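Local coordinates for probable L,D-transpeptidase 3 (Mycobacterium tuberculosis, PDB 6D4K), which probably acts as an L,D-transpeptidase in the mycobacterial cell wall, perhaps anchoring proteins to peptidoglycan, and reacts covalently with the beta-lactam faropenem, at residues Ser173-Lys179 against Val251-Val257; Asp205-Arg209 against Ala244-Tyr248; Gly214-Ala220 against Gly235-Arg241; Gly40-Val45 against Phe93-His97. One frame throughout, in Å; residues are numbered along the deposited sequence.

Overall arrangement
Contacts 1, 2 and 3 belong to the L,D-transpeptidase catalytic domain, and contact 4 to the bacterial Ig domain. Along the chain contact 4 closes before contact 1 opens; contact 2 falls within the span bridged by contact 1, and contact 3 within that of contact 2. The first three share one mixed sheet, in which strands 172-180, 207-209, 216-219 and 237-239 lie in that order, with helix 241-250 packed on it. Contacts 2 and 3 touch, centres 8 Å apart, and contact 3 holds the predicted catalytic His218 and Cys236. Contact 4, its centre 10 Å from that of contact 1, hydrogen-bonds to 251-257, so the domains join there, about 23 Å between centres from contact 3.

Contact 1. Residues Ser173-Lys179 against Val251-Val257; sequences SYTVLSK and VDIGDPV. With CA (calcium ion), chain B.
Lys179 NZ gives a hydrogen bond of 2.8 Å to Val251 O, nearly in line with the carbonyl, where the chain leaves helix 241-250. The antiparallel pairing of strands 172-180 and 256-260 in the catalytic-domain sheet lies at the other end, where Tyr174 and Val257 form a hydrogen-bonded pair, with Tyr174 N 2.8 Å from Val257 O and Val257 N bonded back to Tyr174 O. Just ahead of Pro256 in the chain is a type II turn, Asp252 to Asp255, which Val176 grips twice: its N binds Asp255 O at 2.8 Å and its O accepts from Gly254 N. Asp255 OD2 takes Asp252 N on its anti lone pair, bracing the turn. Asp252 chelates the calcium ion through OD1 and OD2, both at 2.5 Å; four waters and Val38 O complete the site. A further water links Asp252 OD1 to Lys179 NZ, which is also bonded to Tyr248 O. Val176 fills the middle of the packing: CG2, anti to the carbonyl carbon, meets Val251 CG2 at 3.8 Å and, in another direction, Val257 CG2 at 4.1 Å. The lysine's bend at chi3 (57°) steps CE aside from Val251 O, letting NZ come round to it, and Lys179 CD passes Ile253 CD1 at 3.6 Å.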
loop_
_atom_site.group_PDB
_atom_site.type_symbol
_atom_site.label_atom_id
_atom_site.label_comp_id
_atom_site.label_asym_id
_atom_site.label_seq_id
_atom_site.Cartn_x
_atom_site.Cartn_y
_atom_site.Cartn_z
ATOM N N SER A 173 8.739 -3.408 1.648
ATOM C CA SER A 173 8.073 -2.216 2.155
ATOM C C SER A 173 7.218 -1.642 1.033
ATOM O O SER A 173 7.730 -1.340 -0.049
ATOM C CB SER A 173 9.106 -1.185 2.618
ATOM O OG SER A 173 8.494 -0.096 3.290
ATOM N N TYR A 174 5.924 -1.508 1.288
ATOM C CA TYR A 174 4.946 -1.075 0.299
ATOM C C TYR A 174 4.188 0.137 0.816
ATOM O O TYR A 174 4.268 0.487 1.994
ATOM C CB TYR A 174 3.955 -2.205 0.007
ATOM C CG TYR A 174 4.610 -3.489 -0.425
ATOM C CD1 TYR A 174 5.056 -3.655 -1.729
ATOM C CD2 TYR A 174 4.797 -4.538 0.469
ATOM C CE1 TYR A 174 5.664 -4.830 -2.131
ATOM C CE2 TYR A 174 5.402 -5.716 0.074
ATOM C CZ TYR A 174 5.831 -5.858 -1.227
ATOM O OH TYR A 174 6.435 -7.028 -1.627
ATOM N N THR A 175 3.439 0.781 -0.075
ATOM C CA THR A 175 2.540 1.841 0.342
ATOM C C THR A 175 1.180 1.598 -0.288
ATOM O O THR A 175 1.065 0.981 -1.354
ATOM C CB THR A 175 3.052 3.250 -0.020
ATOM O OG1 THR A 175 3.013 3.427 -1.438
ATOM C CG2 THR A 175 4.485 3.480 0.499
ATOM N N VAL A 176 0.142 2.084 0.378
ATOM C CA VAL A 176 -1.204 1.970 -0.175
ATOM C C VAL A 176 -1.323 2.846 -1.417
ATOM O O VAL A 176 -1.151 4.069 -1.354
ATOM C CB VAL A 176 -2.263 2.347 0.866
ATOM C CG1 VAL A 176 -3.662 2.373 0.223
ATOM C CG2 VAL A 176 -2.218 1.386 2.039
ATOM N N LEU A 177 -1.612 2.216 -2.556
ATOM C CA LEU A 177 -1.766 2.910 -3.831
ATOM C C LEU A 177 -3.203 3.321 -4.113
ATOM O O LEU A 177 -3.424 4.326 -4.791
ATOM C CB LEU A 177 -1.291 2.028 -4.984
ATOM C CG LEU A 177 0.165 1.570 -4.913
ATOM C CD1 LEU A 177 0.502 0.632 -6.059
ATOM C CD2 LEU A 177 1.122 2.757 -4.896
ATOM N N SER A 178 -4.179 2.548 -3.641
ATOM C CA SER A 178 -5.579 2.863 -3.872
ATOM C C SER A 178 -6.425 2.035 -2.916
ATOM O O SER A 178 -5.949 1.057 -2.324
ATOM C CB SER A 178 -5.985 2.576 -5.325
ATOM O OG SER A 178 -5.956 1.187 -5.614
ATOM N N LYS A 179 -7.689 2.444 -2.787
ATOM C CA LYS A 179 -8.716 1.788 -1.981
ATOM C C LYS A 179 -9.957 1.693 -2.853
ATOM O O LYS A 179 -10.367 2.693 -3.451
ATOM C CB LYS A 179 -9.074 2.616 -0.711
ATOM C CG LYS A 179 -8.155 2.462 0.487
ATOM C CD LYS A 179 -8.311 3.639 1.428
ATOM C CE LYS A 179 -9.735 3.842 1.931
ATOM N NZ LYS A 179 -9.692 4.574 3.228
ATOM N N VAL A 251 -7.142 3.364 6.910
ATOM C CA VAL A 251 -5.910 3.607 6.171
ATOM C C VAL A 251 -6.155 4.661 5.093
ATOM O O VAL A 251 -7.274 4.875 4.608
ATOM C CB VAL A 251 -5.405 2.274 5.574
ATOM C CG1 VAL A 251 -6.231 1.879 4.344
ATOM C CG2 VAL A 251 -3.909 2.338 5.266
ATOM N N ASP A 252 -5.079 5.320 4.694
ATOM C CA ASP A 252 -5.132 6.303 3.624
ATOM C C ASP A 252 -4.141 5.935 2.535
ATOM O O ASP A 252 -3.174 5.202 2.761
ATOM C CB ASP A 252 -4.800 7.715 4.137
ATOM C CG ASP A 252 -5.209 8.827 3.166
ATOM O OD1 ASP A 252 -5.991 8.565 2.219
ATOM O OD2 ASP A 252 -4.751 9.987 3.347
ATOM N N ILE A 253 -4.393 6.456 1.330
ATOM C CA ILE A 253 -3.434 6.271 0.245
ATOM C C ILE A 253 -2.121 6.923 0.647
ATOM O O ILE A 253 -2.084 8.080 1.083
ATOM C CB ILE A 253 -3.978 6.796 -1.096
ATOM C CG1 ILE A 253 -5.016 5.833 -1.689
ATOM C CG2 ILE A 253 -2.838 6.984 -2.105
ATOM C CD1 ILE A 253 -6.249 5.560 -0.832
ATOM N N GLY A 254 -1.035 6.165 0.533
ATOM C CA GLY A 254 0.262 6.614 0.968
ATOM C C GLY A 254 0.714 6.017 2.278
ATOM O O GLY A 254 1.893 6.105 2.587
ATOM N N ASP A 255 -0.169 5.382 3.039
ATOM C CA ASP A 255 0.261 4.761 4.280
ATOM C C ASP A 255 1.081 3.500 3.992
ATOM O O ASP A 255 0.916 2.867 2.950
ATOM C CB ASP A 255 -0.937 4.422 5.163
ATOM C CG ASP A 255 -1.359 5.584 6.037
ATOM O OD1 ASP A 255 -0.480 6.242 6.647
ATOM O OD2 ASP A 255 -2.583 5.845 6.112
ATOM N N PRO A 256 1.996 3.140 4.888
ATOM C CA PRO A 256 2.904 2.023 4.626
ATOM C C PRO A 256 2.334 0.677 5.041
ATOM O O PRO A 256 1.596 0.538 6.025
ATOM C CB PRO A 256 4.124 2.365 5.496
ATOM C CG PRO A 256 3.546 3.130 6.665
ATOM C CD PRO A 256 2.378 3.908 6.078
ATOM N N VAL A 257 2.702 -0.327 4.252
ATOM C CA VAL A 257 2.415 -1.725 4.550
ATOM C C VAL A 257 3.728 -2.478 4.446
ATOM O O VAL A 257 4.408 -2.407 3.416
ATOM C CB VAL A 257 1.369 -2.324 3.595
ATOM C CG1 VAL A 257 1.197 -3.827 3.842
ATOM C CG2 VAL A 257 0.044 -1.597 3.773
HETATM CA CA CA B . -5.792 10.872 1.294
HETATM O O HOH W 1 -8.527 7.278 2.415
HETATM O O HOH W 2 -3.960 10.022 0.130
HETATM O O HOH W 3 -7.212 9.599 -0.290
HETATM O O HOH W 4 -6.132 12.391 -0.521
HETATM O O HOH W 5 -7.613 11.620 2.365
#

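Contact 2. Residues Asp205-Arg209 against Ala244-Tyr248; sequences DYAVR and AEWYY
Glu245 OE1 accepts a hydrogen bond from a water 2.7 Å away, and the same water makes a weak link to Tyr206 OH, bridging helix 241-250 to the corner that leads into strand 207-209. This is helix-on-sheet packing in the catalytic domain, the two short axes 9.2 Å apart and inclined at 49°. Tyr206 carries most of it. Its ring lies against the helix backbone in a CH-pi contact, Glu245 CA standing 3.8 Å from the ring centroid and almost exactly on the normal. The Glu245 side chain, with CG anti to the backbone N (chi1 171°) and extended beyond, runs alongside the ring in the same direction and brings CG within 3.4 Å of Tyr206 OH. Tyr206 also turns an edge to the face of Tyr248 in a T-shaped stack, planes at 68°, with CD1 3.7 Å from Tyr248 CG. Both tyrosines have a cationic neighbour, Arg181 at Tyr206 and Lys179 at Tyr248, in cation-pi contacts. Farther along the strand Val208 reaches between two rings of the helix: its CG2 is 4.0 Å from Tyr247 CE1 and 3.9 Å from Tyr248 CD2, while Ala207 O lies at the edge of the Tyr248 ring.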
loop_
_atom_site.group_PDB
_atom_site.type_symbol
_atom_site.label_atom_id
_atom_site.label_comp_id
_atom_site.label_asym_id
_atom_site.label_seq_id
_atom_site.Cartn_x
_atom_site.Cartn_y
_atom_site.Cartn_z
ATOM N N ASP A 205 -14.791 -7.345 -1.428
ATOM C CA ASP A 205 -15.594 -6.283 -0.827
ATOM C C ASP A 205 -14.754 -5.047 -0.521
ATOM O O ASP A 205 -15.083 -3.936 -0.955
ATOM C CB ASP A 205 -16.267 -6.805 0.441
ATOM C CG ASP A 205 -17.543 -6.059 0.773
ATOM O OD1 ASP A 205 -17.736 -4.934 0.263
ATOM O OD2 ASP A 205 -18.361 -6.611 1.537
ATOM N N TYR A 206 -13.683 -5.213 0.256
ATOM C CA TYR A 206 -12.773 -4.131 0.597
ATOM C C TYR A 206 -11.414 -4.489 0.019
ATOM O O TYR A 206 -10.929 -5.604 0.230
ATOM C CB TYR A 206 -12.662 -3.957 2.122
ATOM C CG TYR A 206 -13.963 -3.585 2.785
ATOM C CD1 TYR A 206 -14.324 -2.257 2.958
ATOM C CD2 TYR A 206 -14.848 -4.566 3.218
ATOM C CE1 TYR A 206 -15.523 -1.911 3.549
ATOM C CE2 TYR A 206 -16.053 -4.231 3.813
ATOM C CZ TYR A 206 -16.386 -2.903 3.977
ATOM O OH TYR A 206 -17.585 -2.569 4.572
ATOM N N ALA A 207 -10.807 -3.559 -0.715
ATOM C CA ALA A 207 -9.570 -3.855 -1.430
ATOM C C ALA A 207 -8.605 -2.687 -1.296
ATOM O O ALA A 207 -8.879 -1.593 -1.800
ATOM C CB ALA A 207 -9.848 -4.154 -2.903
ATOM N N VAL A 208 -7.472 -2.935 -0.635
ATOM C CA VAL A 208 -6.418 -1.947 -0.425
ATOM C C VAL A 208 -5.247 -2.381 -1.301
ATOM O O VAL A 208 -4.578 -3.374 -1.000
ATOM C CB VAL A 208 -6.009 -1.876 1.056
ATOM C CG1 VAL A 208 -4.947 -0.819 1.268
ATOM C CG2 VAL A 208 -7.224 -1.622 1.947
ATOM N N ARG A 209 -5.014 -1.671 -2.408
ATOM C CA ARG A 209 -3.973 -2.068 -3.352
ATOM C C ARG A 209 -2.617 -1.572 -2.856
ATOM O O ARG A 209 -2.471 -0.403 -2.483
ATOM C CB ARG A 209 -4.246 -1.461 -4.724
ATOM C CG ARG A 209 -3.191 -1.833 -5.747
ATOM C CD ARG A 209 -3.262 -0.949 -6.984
ATOM N NE ARG A 209 -4.496 -1.151 -7.728
ATOM C CZ ARG A 209 -4.601 -1.930 -8.800
ATOM N NH1 ARG A 209 -3.544 -2.588 -9.257
ATOM N NH2 ARG A 209 -5.768 -2.051 -9.417
ATOM N N ALA A 244 -10.892 -6.464 7.575
ATOM C CA ALA A 244 -10.627 -5.696 6.358
ATOM C C ALA A 244 -11.389 -4.376 6.346
ATOM O O ALA A 244 -10.849 -3.346 5.924
ATOM C CB ALA A 244 -10.982 -6.531 5.123
ATOM N N GLU A 245 -12.655 -4.388 6.775
ATOM C CA GLU A 245 -13.448 -3.164 6.773
ATOM C C GLU A 245 -12.831 -2.109 7.677
ATOM O O GLU A 245 -12.708 -0.939 7.293
ATOM C CB GLU A 245 -14.884 -3.467 7.205
ATOM C CG GLU A 245 -15.726 -2.230 7.450
ATOM C CD GLU A 245 -17.087 -2.560 8.021
ATOM O OE1 GLU A 245 -18.021 -1.764 7.808
ATOM O OE2 GLU A 245 -17.223 -3.613 8.683
ATOM N N TRP A 246 -12.414 -2.518 8.877
ATOM C CA TRP A 246 -11.826 -1.598 9.842
ATOM C C TRP A 246 -10.506 -1.036 9.328
ATOM O O TRP A 246 -10.281 0.177 9.366
ATOM C CB TRP A 246 -11.635 -2.329 11.172
ATOM C CG TRP A 246 -11.260 -1.442 12.283
ATOM C CD1 TRP A 246 -12.103 -0.815 13.155
ATOM C CD2 TRP A 246 -9.940 -1.057 12.651
ATOM N NE1 TRP A 246 -11.386 -0.074 14.050
ATOM C CE2 TRP A 246 -10.053 -0.197 13.759
ATOM C CE3 TRP A 246 -8.668 -1.361 12.157
ATOM C CZ2 TRP A 246 -8.941 0.372 14.378
ATOM C CZ3 TRP A 246 -7.567 -0.794 12.769
ATOM C CH2 TRP A 246 -7.712 0.061 13.866
ATOM N N TYR A 247 -9.631 -1.898 8.809
ATOM C CA TYR A 247 -8.364 -1.421 8.254
ATOM C C TYR A 247 -8.592 -0.494 7.060
ATOM O O TYR A 247 -7.968 0.564 6.951
ATOM C CB TYR A 247 -7.498 -2.612 7.845
ATOM C CG TYR A 247 -6.251 -2.191 7.123
ATOM C CD1 TYR A 247 -6.024 -2.577 5.807
ATOM C CD2 TYR A 247 -5.284 -1.426 7.763
ATOM C CE1 TYR A 247 -4.871 -2.206 5.140
ATOM C CE2 TYR A 247 -4.128 -1.044 7.103
ATOM C CZ TYR A 247 -3.923 -1.444 5.791
ATOM O OH TYR A 247 -2.775 -1.056 5.126
ATOM N N TYR A 248 -9.461 -0.903 6.133
ATOM C CA TYR A 248 -9.801 -0.083 4.971
ATOM C C TYR A 248 -10.269 1.304 5.404
ATOM O O TYR A 248 -9.836 2.321 4.860
ATOM C CB TYR A 248 -10.895 -0.788 4.173
ATOM C CG TYR A 248 -11.380 -0.074 2.934
ATOM C CD1 TYR A 248 -12.340 0.941 3.004
ATOM C CD2 TYR A 248 -10.934 -0.464 1.673
ATOM C CE1 TYR A 248 -12.811 1.570 1.859
ATOM C CE2 TYR A 248 -11.404 0.152 0.527
ATOM C CZ TYR A 248 -12.329 1.175 0.624
ATOM O OH TYR A 248 -12.796 1.784 -0.521
HETATM O O HOH W 6 -17.714 0.374 6.208
#

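Contact 3. Residues Gly214-Ala220 against Gly235-Arg241; sequences GLYVHSA and GCISLSR
Strands 216-219 and 237-239 run parallel, with axes 4.9 Å apart, joined by four backbone hydrogen bonds: Ile237 N to Tyr216 O, His218 N to Ile237 O, Leu239 N to His218 O and Ala220 N to Leu239 O. Just before the second strand Cys236 sets CB 3.2 Å from Tyr216 O, while its SG accepts a weak hydrogen bond from Tyr216 N at 3.4 Å and lies at the edge of the Tyr216 ring. His218 reaches the same cysteine from the neighbouring strand: with CG between the backbone N and the carbonyl carbon (chi1 69°), NE2 comes within 3.5 Å of Cys236 CB, in the ring plane. This is the His-Cys pair of the YkuD L,D-transpeptidase fold: Cys236 is the predicted nucleophile and covalently binds the acetyl group of faropenem, and His218 is the predicted proton donor/acceptor. His218 ND1 donates to Ser219 O at 2.8 Å, from above that carbonyl's plane, helping to set the imidazole's rotation. On the other face Val217 packs with both branches, CG1 3.6 Å from Leu239 CD1 and CG2 3.9 Å from Ile237 CD1; Tyr247 of helix 241-250 covers Val217, and Phe128 packs on Ile237 and Leu239. Arg241 carries its guanidinium away to a salt bridge with Asp205.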
loop_
_atom_site.group_PDB
_atom_site.type_symbol
_atom_site.label_atom_id
_atom_site.label_comp_id
_atom_site.label_asym_id
_atom_site.label_seq_id
_atom_site.Cartn_x
_atom_site.Cartn_y
_atom_site.Cartn_z
ATOM N N GLY A 214 -0.839 -5.747 -8.676
ATOM C CA GLY A 214 -2.115 -6.288 -8.250
ATOM C C GLY A 214 -2.125 -6.996 -6.909
ATOM O O GLY A 214 -2.960 -7.874 -6.673
ATOM N N LEU A 215 -1.208 -6.630 -6.022
ATOM C CA LEU A 215 -1.190 -7.153 -4.666
ATOM C C LEU A 215 -2.104 -6.302 -3.792
ATOM O O LEU A 215 -2.066 -5.071 -3.859
ATOM C CB LEU A 215 0.238 -7.073 -4.127
ATOM C CG LEU A 215 0.510 -7.770 -2.805
ATOM C CD1 LEU A 215 0.273 -9.229 -3.021
ATOM C CD2 LEU A 215 1.929 -7.515 -2.327
ATOM N N TYR A 216 -2.923 -6.958 -2.966
ATOM C CA TYR A 216 -3.901 -6.263 -2.137
ATOM C C TYR A 216 -3.899 -6.811 -0.718
ATOM O O TYR A 216 -3.564 -7.977 -0.483
ATOM C CB TYR A 216 -5.332 -6.461 -2.659
ATOM C CG TYR A 216 -5.641 -5.789 -3.972
ATOM C CD1 TYR A 216 -5.278 -6.377 -5.185
ATOM C CD2 TYR A 216 -6.347 -4.598 -4.011
ATOM C CE1 TYR A 216 -5.578 -5.764 -6.394
ATOM C CE2 TYR A 216 -6.656 -3.985 -5.211
ATOM C CZ TYR A 216 -6.271 -4.569 -6.400
ATOM O OH TYR A 216 -6.576 -3.946 -7.594
ATOM N N VAL A 217 -4.276 -5.947 0.226
ATOM C CA VAL A 217 -4.886 -6.364 1.485
ATOM C C VAL A 217 -6.389 -6.319 1.265
ATOM O O VAL A 217 -6.916 -5.311 0.782
ATOM C CB VAL A 217 -4.492 -5.415 2.633
ATOM C CG1 VAL A 217 -5.108 -5.892 3.935
ATOM C CG2 VAL A 217 -2.980 -5.297 2.768
ATOM N N HIS A 218 -7.090 -7.401 1.589
ATOM C CA HIS A 218 -8.501 -7.411 1.229
ATOM C C HIS A 218 -9.284 -8.390 2.088
ATOM O O HIS A 218 -8.724 -9.249 2.776
ATOM C CB HIS A 218 -8.684 -7.712 -0.261
ATOM C CG HIS A 218 -8.338 -9.115 -0.642
ATOM N ND1 HIS A 218 -9.272 -10.128 -0.665
ATOM C CD2 HIS A 218 -7.165 -9.675 -1.017
ATOM C CE1 HIS A 218 -8.689 -11.253 -1.039
ATOM N NE2 HIS A 218 -7.411 -11.005 -1.260
ATOM N N SER A 219 -10.606 -8.240 2.030
ATOM C CA SER A 219 -11.516 -9.164 2.693
ATOM C C SER A 219 -11.586 -10.462 1.908
ATOM O O SER A 219 -11.712 -10.457 0.679
ATOM C CB SER A 219 -12.917 -8.563 2.759
ATOM O OG SER A 219 -13.287 -8.010 1.505
ATOM N N ALA A 220 -11.520 -11.580 2.621
ATOM C CA ALA A 220 -11.530 -12.907 2.001
ATOM C C ALA A 220 -12.414 -13.843 2.816
ATOM O O ALA A 220 -11.931 -14.773 3.471
ATOM C CB ALA A 220 -10.104 -13.447 1.867
ATOM N N GLY A 235 -0.888 -14.515 -3.093
ATOM C CA GLY A 235 0.038 -13.411 -2.944
ATOM C C GLY A 235 -0.536 -12.341 -2.043
ATOM O O GLY A 235 0.191 -11.708 -1.273
ATOM N N CYS A 236 -1.849 -12.144 -2.129
ATOM C CA CYS A 236 -2.510 -11.085 -1.384
ATOM C C CYS A 236 -2.544 -11.400 0.109
ATOM O O CYS A 236 -2.370 -12.540 0.539
ATOM C CB CYS A 236 -3.932 -10.871 -1.903
ATOM S SG CYS A 236 -3.997 -10.157 -3.563
ATOM N N ILE A 237 -2.761 -10.354 0.897
ATOM C CA ILE A 237 -2.897 -10.460 2.346
ATOM C C ILE A 237 -4.385 -10.548 2.657
ATOM O O ILE A 237 -5.121 -9.571 2.501
ATOM C CB ILE A 237 -2.251 -9.261 3.049
ATOM C CG1 ILE A 237 -0.737 -9.257 2.814
ATOM C CG2 ILE A 237 -2.616 -9.243 4.539
ATOM C CD1 ILE A 237 -0.095 -7.901 3.010
ATOM N N SER A 238 -4.828 -11.723 3.098
ATOM C CA SER A 238 -6.245 -12.011 3.267
ATOM C C SER A 238 -6.658 -11.728 4.705
ATOM O O SER A 238 -5.973 -12.149 5.640
ATOM C CB SER A 238 -6.505 -13.486 2.966
ATOM O OG SER A 238 -6.288 -13.778 1.599
ATOM N N LEU A 239 -7.789 -11.044 4.874
ATOM C CA LEU A 239 -8.355 -10.756 6.186
ATOM C C LEU A 239 -9.825 -11.151 6.202
ATOM O O LEU A 239 -10.444 -11.366 5.158
ATOM C CB LEU A 239 -8.248 -9.261 6.527
ATOM C CG LEU A 239 -6.864 -8.610 6.544
ATOM C CD1 LEU A 239 -6.985 -7.112 6.764
ATOM C CD2 LEU A 239 -5.988 -9.244 7.617
ATOM N N SER A 240 -10.388 -11.243 7.408
ATOM C CA SER A 240 -11.832 -11.375 7.530
ATOM C C SER A 240 -12.501 -10.099 7.023
ATOM O O SER A 240 -11.874 -9.044 6.921
ATOM C CB SER A 240 -12.232 -11.612 8.989
ATOM O OG SER A 240 -12.095 -10.424 9.759
ATOM N N ARG A 241 -13.796 -10.197 6.707
ATOM C CA ARG A 241 -14.514 -9.008 6.248
ATOM C C ARG A 241 -14.476 -7.900 7.294
ATOM O O ARG A 241 -14.260 -6.729 6.962
ATOM C CB ARG A 241 -15.960 -9.345 5.880
ATOM C CG ARG A 241 -16.663 -8.198 5.161
ATOM C CD ARG A 241 -18.180 -8.339 5.149
ATOM N NE ARG A 241 -18.786 -7.441 4.165
ATOM C CZ ARG A 241 -19.117 -6.173 4.401
ATOM N NH1 ARG A 241 -18.904 -5.635 5.595
ATOM N NH2 ARG A 241 -19.659 -5.441 3.436
#

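Contact 4. Residues Gly40-Val45 against Phe93-His97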
loop_
_atom_site.group_PDB
_atom_site.type_symbol
_atom_site.label_atom_id
_atom_site.label_comp_id
_atom_site.label_asym_id
_atom_site.label_seq_id
_atom_site.Cartn_x
_atom_site.Cartn_y
_atom_site.Cartn_z
ATOM N N GLY A 40 -1.290 9.553 3.535
ATOM C CA GLY A 40 -0.636 8.667 4.482
ATOM C C GLY A 40 0.860 8.936 4.575
ATOM O O GLY A 40 1.471 9.626 3.759
ATOM N N VAL A 41 1.471 8.338 5.601
ATOM C CA VAL A 41 2.784 8.792 6.066
ATOM C C VAL A 41 3.957 8.251 5.263
ATOM O O VAL A 41 5.104 8.594 5.562
ATOM C CB VAL A 41 3.020 8.587 7.579
ATOM C CG1 VAL A 41 2.019 9.389 8.388
ATOM C CG2 VAL A 41 2.965 7.119 7.944
ATOM N N ALA A 42 3.717 7.446 4.228
ATOM C CA ALA A 42 4.785 7.048 3.321
ATOM C C ALA A 42 4.505 7.489 1.889
ATOM O O ALA A 42 5.074 6.927 0.946
ATOM C CB ALA A 42 5.066 5.544 3.391
ATOM N N HIS A 43 3.664 8.500 1.695
ATOM C CA HIS A 43 3.274 8.857 0.334
ATOM C C HIS A 43 4.492 9.334 -0.458
ATOM O O HIS A 43 5.220 10.216 0.010
ATOM C CB HIS A 43 2.191 9.937 0.326
ATOM C CG HIS A 43 1.434 10.026 -0.978
ATOM N ND1 HIS A 43 2.025 10.430 -2.155
ATOM C CD2 HIS A 43 0.136 9.764 -1.283
ATOM C CE1 HIS A 43 1.129 10.405 -3.128
ATOM N NE2 HIS A 43 -0.028 10.013 -2.623
ATOM N N PRO A 44 4.738 8.800 -1.650
ATOM C CA PRO A 44 5.862 9.286 -2.455
ATOM C C PRO A 44 5.570 10.650 -3.062
ATOM O O PRO A 44 4.437 11.133 -3.104
ATOM C CB PRO A 44 5.993 8.215 -3.543
ATOM C CG PRO A 44 4.595 7.664 -3.691
ATOM C CD PRO A 44 4.062 7.641 -2.265
ATOM N N VAL A 45 6.628 11.277 -3.556
ATOM C CA VAL A 45 6.506 12.491 -4.348
ATOM C C VAL A 45 6.571 12.078 -5.815
ATOM O O VAL A 45 7.591 11.555 -6.277
ATOM C CB VAL A 45 7.582 13.518 -3.982
ATOM C CG1 VAL A 45 7.416 14.749 -4.858
ATOM C CG2 VAL A 45 7.482 13.872 -2.489
ATOM N N PHE A 93 9.300 7.409 7.104
ATOM C CA PHE A 93 7.940 7.924 7.092
ATOM C C PHE A 93 7.941 9.419 7.386
ATOM O O PHE A 93 8.717 9.901 8.220
ATOM C CB PHE A 93 7.089 7.222 8.153
ATOM C CG PHE A 93 6.983 5.732 7.968
ATOM C CD1 PHE A 93 7.226 5.145 6.736
ATOM C CD2 PHE A 93 6.658 4.914 9.040
ATOM C CE1 PHE A 93 7.134 3.768 6.574
ATOM C CE2 PHE A 93 6.564 3.537 8.886
ATOM C CZ PHE A 93 6.808 2.965 7.652
ATOM N N TRP A 94 7.063 10.152 6.702
ATOM C CA TRP A 94 6.783 11.527 7.068
ATOM C C TRP A 94 6.228 11.558 8.490
ATOM O O TRP A 94 5.572 10.607 8.924
ATOM C CB TRP A 94 5.713 12.107 6.132
ATOM C CG TRP A 94 6.053 12.075 4.690
ATOM C CD1 TRP A 94 5.425 11.341 3.717
ATOM C CD2 TRP A 94 7.082 12.824 4.025
ATOM N NE1 TRP A 94 6.018 11.570 2.498
ATOM C CE2 TRP A 94 7.018 12.493 2.650
ATOM C CE3 TRP A 94 8.030 13.761 4.455
ATOM C CZ2 TRP A 94 7.902 13.035 1.710
ATOM C CZ3 TRP A 94 8.903 14.302 3.525
ATOM C CH2 TRP A 94 8.819 13.945 2.159
ATOM N N PRO A 95 6.409 12.668 9.210
ATOM C CA PRO A 95 5.710 12.813 10.496
ATOM C C PRO A 95 4.208 12.858 10.258
ATOM O O PRO A 95 3.740 13.442 9.278
ATOM C CB PRO A 95 6.235 14.149 11.043
ATOM C CG PRO A 95 6.657 14.917 9.839
ATOM C CD PRO A 95 7.117 13.902 8.814
ATOM N N ALA A 96 3.463 12.208 11.150
ATOM C CA ALA A 96 2.009 12.194 11.094
ATOM C C ALA A 96 1.437 13.537 11.541
ATOM O O ALA A 96 2.097 14.331 12.222
ATOM C CB ALA A 96 1.455 11.089 11.995
ATOM N N HIS A 97 0.182 13.786 11.155
ATOM C CA HIS A 97 -0.569 14.955 11.634
ATOM C C HIS A 97 0.182 16.262 11.396
ATOM O O HIS A 97 0.139 17.186 12.209
ATOM C CB HIS A 97 -0.934 14.807 13.109
ATOM C CG HIS A 97 -1.676 13.552 13.421
ATOM N ND1 HIS A 97 -2.988 13.365 13.047
ATOM C CD2 HIS A 97 -1.311 12.434 14.092
ATOM C CE1 HIS A 97 -3.400 12.181 13.459
ATOM N NE2 HIS A 97 -2.403 11.597 14.104
#
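With CG anti to the carbonyl carbon (chi1 -58°) and chi2 at 114°, the Trp94 side chain swings its indole across to the type I turn Gly40-His43, and NE1 lands 2.9 Å from His43 O. These are two loops of the bacterial Ig domain, one leading from strand 38-39 into strand 45-49, the other linking strands 85-90 and 99-104. The indole bond is nearly straight, 177° at the hydrogen. The acceptor lies in the ring plane and the donor sits on a lone pair in the carbonyl plane, which fixes the ring's rotation. A second bond from the same residue, Trp94 N to Val41 O at 2.8 Å, is more bent; together they clip the tryptophan to the turn at backbone and side chain. The benzo side of the indole approaches Val45 CG2 (Trp94 CZ2 to CG2 4.3 Å), and Phe111 meets the ring edge-to-face.

Val41 supplies much of the apolar packing. Its CG1 packs 3.9 Å from Ala96 CA, and CG2, placed between the backbone N and the carbonyl carbon, approaches Phe93 CB at 4.1 Å. The Phe93 ring passes by Ala42, whose CB is 4.0 Å from CD1, and continues to Pro256 of the catalytic domain. The turn itself bonds across the domain boundary too: Val41 N donates to Asp255 OD1, and the backbones of Gly40 and Ala42 pair with Ile253 and Gly254. At the end of the turn His43 folds back on its own chain, ND1 donating in the imidazole plane to a lone pair of Pro44 O at 2.7 Å.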